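Local structure of dual oxidase maturation factor 1 (Homo sapiens, 7D3F) at residues Q217-L221 / F251-L255. The protein may be required for the maturation of the oxidase DUOX1 and its transport from the endoplasmic reticulum to the plasma membrane. Residues are numbered along the deposited sequence; the frame is centred on the assembly and turned at random.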
ATOM      1  N   GLN B 217     -12.342 -23.584   8.195  1.00 59.48           N
ATOM      2  CA  GLN B 217     -13.296 -22.918   9.080  1.00 56.82           C
ATOM      3  C   GLN B 217     -13.427 -23.660  10.407  1.00 60.48           C
ATOM      4  O   GLN B 217     -13.421 -23.042  11.483  1.00 65.23           O
ATOM      5  CB  GLN B 217     -14.660 -22.798   8.397  1.00 58.81           C
ATOM      6  CG  GLN B 217     -14.681 -21.865   7.198  1.00 62.00           C
ATOM      7  CD  GLN B 217     -16.090 -21.564   6.725  1.00 73.09           C
ATOM      8  OE1 GLN B 217     -16.930 -21.102   7.497  1.00 69.14           O
ATOM      9  NE2 GLN B 217     -16.357 -21.830   5.452  1.00 80.92           N
ATOM     10  N   LEU B 218     -13.533 -24.991  10.352  1.00 61.88           N
ATOM     11  CA  LEU B 218     -13.631 -25.771  11.582  1.00 55.02           C
ATOM     12  C   LEU B 218     -12.349 -25.673  12.405  1.00 58.90           C
ATOM     13  O   LEU B 218     -12.398 -25.658  13.640  1.00 68.00           O
ATOM     14  CB  LEU B 218     -13.959 -27.227  11.260  1.00 59.05           C
ATOM     15  CG  LEU B 218     -15.318 -27.466  10.596  1.00 61.12           C
ATOM     16  CD1 LEU B 218     -15.620 -28.953  10.502  1.00 68.41           C
ATOM     17  CD2 LEU B 218     -16.423 -26.733  11.343  1.00 60.31           C
ATOM     18  N   LEU B 219     -11.195 -25.609  11.738  1.00 59.18           N
ATOM     19  CA  LEU B 219      -9.931 -25.448  12.451  1.00 61.81           C
ATOM     20  C   LEU B 219      -9.852 -24.091  13.136  1.00 64.57           C
ATOM     21  O   LEU B 219      -9.333 -23.985  14.252  1.00 73.08           O
ATOM     22  CB  LEU B 219      -8.754 -25.635  11.493  1.00 62.25           C
ATOM     23  CG  LEU B 219      -8.460 -27.066  11.040  1.00 65.67           C
ATOM     24  CD1 LEU B 219      -7.234 -27.101  10.140  1.00 66.47           C
ATOM     25  CD2 LEU B 219      -8.276 -27.981  12.240  1.00 61.22           C
ATOM     26  N   ALA B 220     -10.343 -23.040  12.476  1.00 62.46           N
ATOM     27  CA  ALA B 220     -10.406 -21.732  13.120  1.00 54.60           C
ATOM     28  C   ALA B 220     -11.300 -21.777  14.350  1.00 58.81           C
ATOM     29  O   ALA B 220     -10.947 -21.237  15.408  1.00 69.42           O
ATOM     30  CB  ALA B 220     -10.905 -20.681  12.129  1.00 51.94           C
ATOM     31  N   LEU B 221     -12.458 -22.435  14.234  1.00 57.20           N
ATOM     32  CA  LEU B 221     -13.335 -22.611  15.389  1.00 55.09           C
ATOM     33  C   LEU B 221     -12.611 -23.317  16.530  1.00 59.51           C
ATOM     34  O   LEU B 221     -12.655 -22.871  17.685  1.00 64.63           O
ATOM     35  CB  LEU B 221     -14.573 -23.409  14.990  1.00 56.85           C
ATOM     36  CG  LEU B 221     -15.841 -22.667  14.585  1.00 62.08           C
ATOM     37  CD1 LEU B 221     -17.028 -23.457  15.078  1.00 63.38           C
ATOM     38  CD2 LEU B 221     -15.856 -21.266  15.153  1.00 61.88           C
ATOM     39  N   PHE B 251     -19.339 -17.239  16.136  1.00 55.40           N
ATOM     40  CA  PHE B 251     -18.869 -18.604  16.349  1.00 52.73           C
ATOM     41  C   PHE B 251     -19.815 -19.617  15.711  1.00 60.71           C
ATOM     42  O   PHE B 251     -19.381 -20.535  15.004  1.00 65.75           O
ATOM     43  CB  PHE B 251     -18.722 -18.867  17.849  1.00 55.94           C
ATOM     44  CG  PHE B 251     -18.046 -20.168  18.179  1.00 61.00           C
ATOM     45  CD1 PHE B 251     -16.678 -20.216  18.389  1.00 55.84           C
ATOM     46  CD2 PHE B 251     -18.780 -21.338  18.295  1.00 58.99           C
ATOM     47  CE1 PHE B 251     -16.053 -21.409  18.696  1.00 54.70           C
ATOM     48  CE2 PHE B 251     -18.159 -22.533  18.602  1.00 59.73           C
ATOM     49  CZ  PHE B 251     -16.795 -22.568  18.803  1.00 60.74           C
ATOM     50  N   TRP B 252     -21.121 -19.454  15.934  1.00 63.30           N
ATOM     51  CA  TRP B 252     -22.082 -20.411  15.398  1.00 57.79           C
ATOM     52  C   TRP B 252     -22.245 -20.267  13.889  1.00 61.57           C
ATOM     53  O   TRP B 252     -22.482 -21.264  13.196  1.00 71.04           O
ATOM     54  CB  TRP B 252     -23.425 -20.256  16.109  1.00 59.29           C
ATOM     55  CG  TRP B 252     -23.312 -20.389  17.599  1.00 59.50           C
ATOM     56  CD1 TRP B 252     -23.544 -19.420  18.529  1.00 61.70           C
ATOM     57  CD2 TRP B 252     -22.914 -21.558  18.326  1.00 60.83           C
ATOM     58  NE1 TRP B 252     -23.327 -19.915  19.792  1.00 63.80           N
ATOM     59  CE2 TRP B 252     -22.939 -21.225  19.695  1.00 60.27           C
ATOM     60  CE3 TRP B 252     -22.545 -22.854  17.955  1.00 65.65           C
ATOM     61  CZ2 TRP B 252     -22.608 -22.141  20.693  1.00 63.41           C
ATOM     62  CZ3 TRP B 252     -22.217 -23.761  18.946  1.00 64.73           C
ATOM     63  CH2 TRP B 252     -22.252 -23.401  20.298  1.00 64.21           C
ATOM     64  N   ILE B 253     -22.124 -19.046  13.362  1.00 60.08           N
ATOM     65  CA  ILE B 253     -22.136 -18.859  11.914  1.00 58.33           C
ATOM     66  C   ILE B 253     -20.941 -19.559  11.283  1.00 63.37           C
ATOM     67  O   ILE B 253     -21.067 -20.226  10.248  1.00 71.18           O
ATOM     68  CB  ILE B 253     -22.171 -17.360  11.564  1.00 57.61           C
ATOM     69  CG1 ILE B 253     -23.552 -16.774  11.865  1.00 59.05           C
ATOM     70  CG2 ILE B 253     -21.812 -17.139  10.102  1.00 56.69           C
ATOM     71  CD1 ILE B 253     -23.651 -15.284  11.617  1.00 59.69           C
ATOM     72  N   THR B 254     -19.763 -19.428  11.899  1.00 61.62           N
ATOM     73  CA  THR B 254     -18.594 -20.152  11.415  1.00 55.51           C
ATOM     74  C   THR B 254     -18.824 -21.655  11.479  1.00 62.21           C
ATOM     75  O   THR B 254     -18.464 -22.384  10.549  1.00 68.51           O
ATOM     76  CB  THR B 254     -17.359 -19.774  12.232  1.00 57.64           C
ATOM     77  OG1 THR B 254     -17.380 -18.371  12.517  1.00 68.47           O
ATOM     78  CG2 THR B 254     -16.090 -20.112  11.464  1.00 54.71           C
ATOM     79  N   LEU B 255     -19.426 -22.133  12.571  1.00 65.06           N
ATOM     80  CA  LEU B 255     -19.704 -23.560  12.704  1.00 60.68           C
ATOM     81  C   LEU B 255     -20.597 -24.057  11.575  1.00 63.37           C
ATOM     82  O   LEU B 255     -20.271 -25.038  10.897  1.00 70.71           O
ATOM     83  CB  LEU B 255     -20.354 -23.843  14.060  1.00 64.22           C
ATOM     84  CG  LEU B 255     -20.717 -25.304  14.338  1.00 65.24           C
ATOM     85  CD1 LEU B 255     -19.489 -26.194  14.224  1.00 61.04           C
ATOM     86  CD2 LEU B 255     -21.361 -25.447  15.708  1.00 63.90           C
TER
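Leu221 reaches across from its helix into a corner made by Phe251, Thr254 and Leu255. The bond out to CB heads for the opposing helix, and CB serves as the stem; touching begins one atom out, where CG lies 4.0 Å from Thr254 CB. There the two methyls part. CD2 fits between Thr254 CB, at 3.6 Å, and the Phe251 ring, whose centroid is 3.7 Å away. The line from CD2 to that centroid leans 21° from the ring normal, a CH-pi contact over the face, displaced toward the CD1–CE1 side. CD1 takes the other direction, meeting Leu255 CB at 3.5 Å while staying under the same ring face, 3.8 Å from Phe251 CZ. The ring is brought over this branched tip by its first torsion, with CG anti to the backbone N (chi1 -171°).

One turn back along the helix from Leu221, Leu218 adds a looser apolar touch, its CD2 4.2 Å from Leu255 CD1. Thr254 turns its methyl to the interface, CG2 being 4.0 Å from Gln217 O, whereas its hydroxyl OG1 hydrogen-bonds to Ala250 O within its own helix.

The segments run roughly antiparallel, at 148° with 9.6 Å between axes, in helices 203-229 and 249-274, both predicted to span the membrane. Trp76, in the loop leading from helix 50-72 to strand 77-86, touches Leu221, Phe251 and Thr254 alike, and Phe251 also stacks on His247 of strand 241-247. The contact thus sits where the membrane helices meet the antiparallel sheet, with Ala220 packing on helix 169-199 and Thr254 on Val70 of helix 50-72.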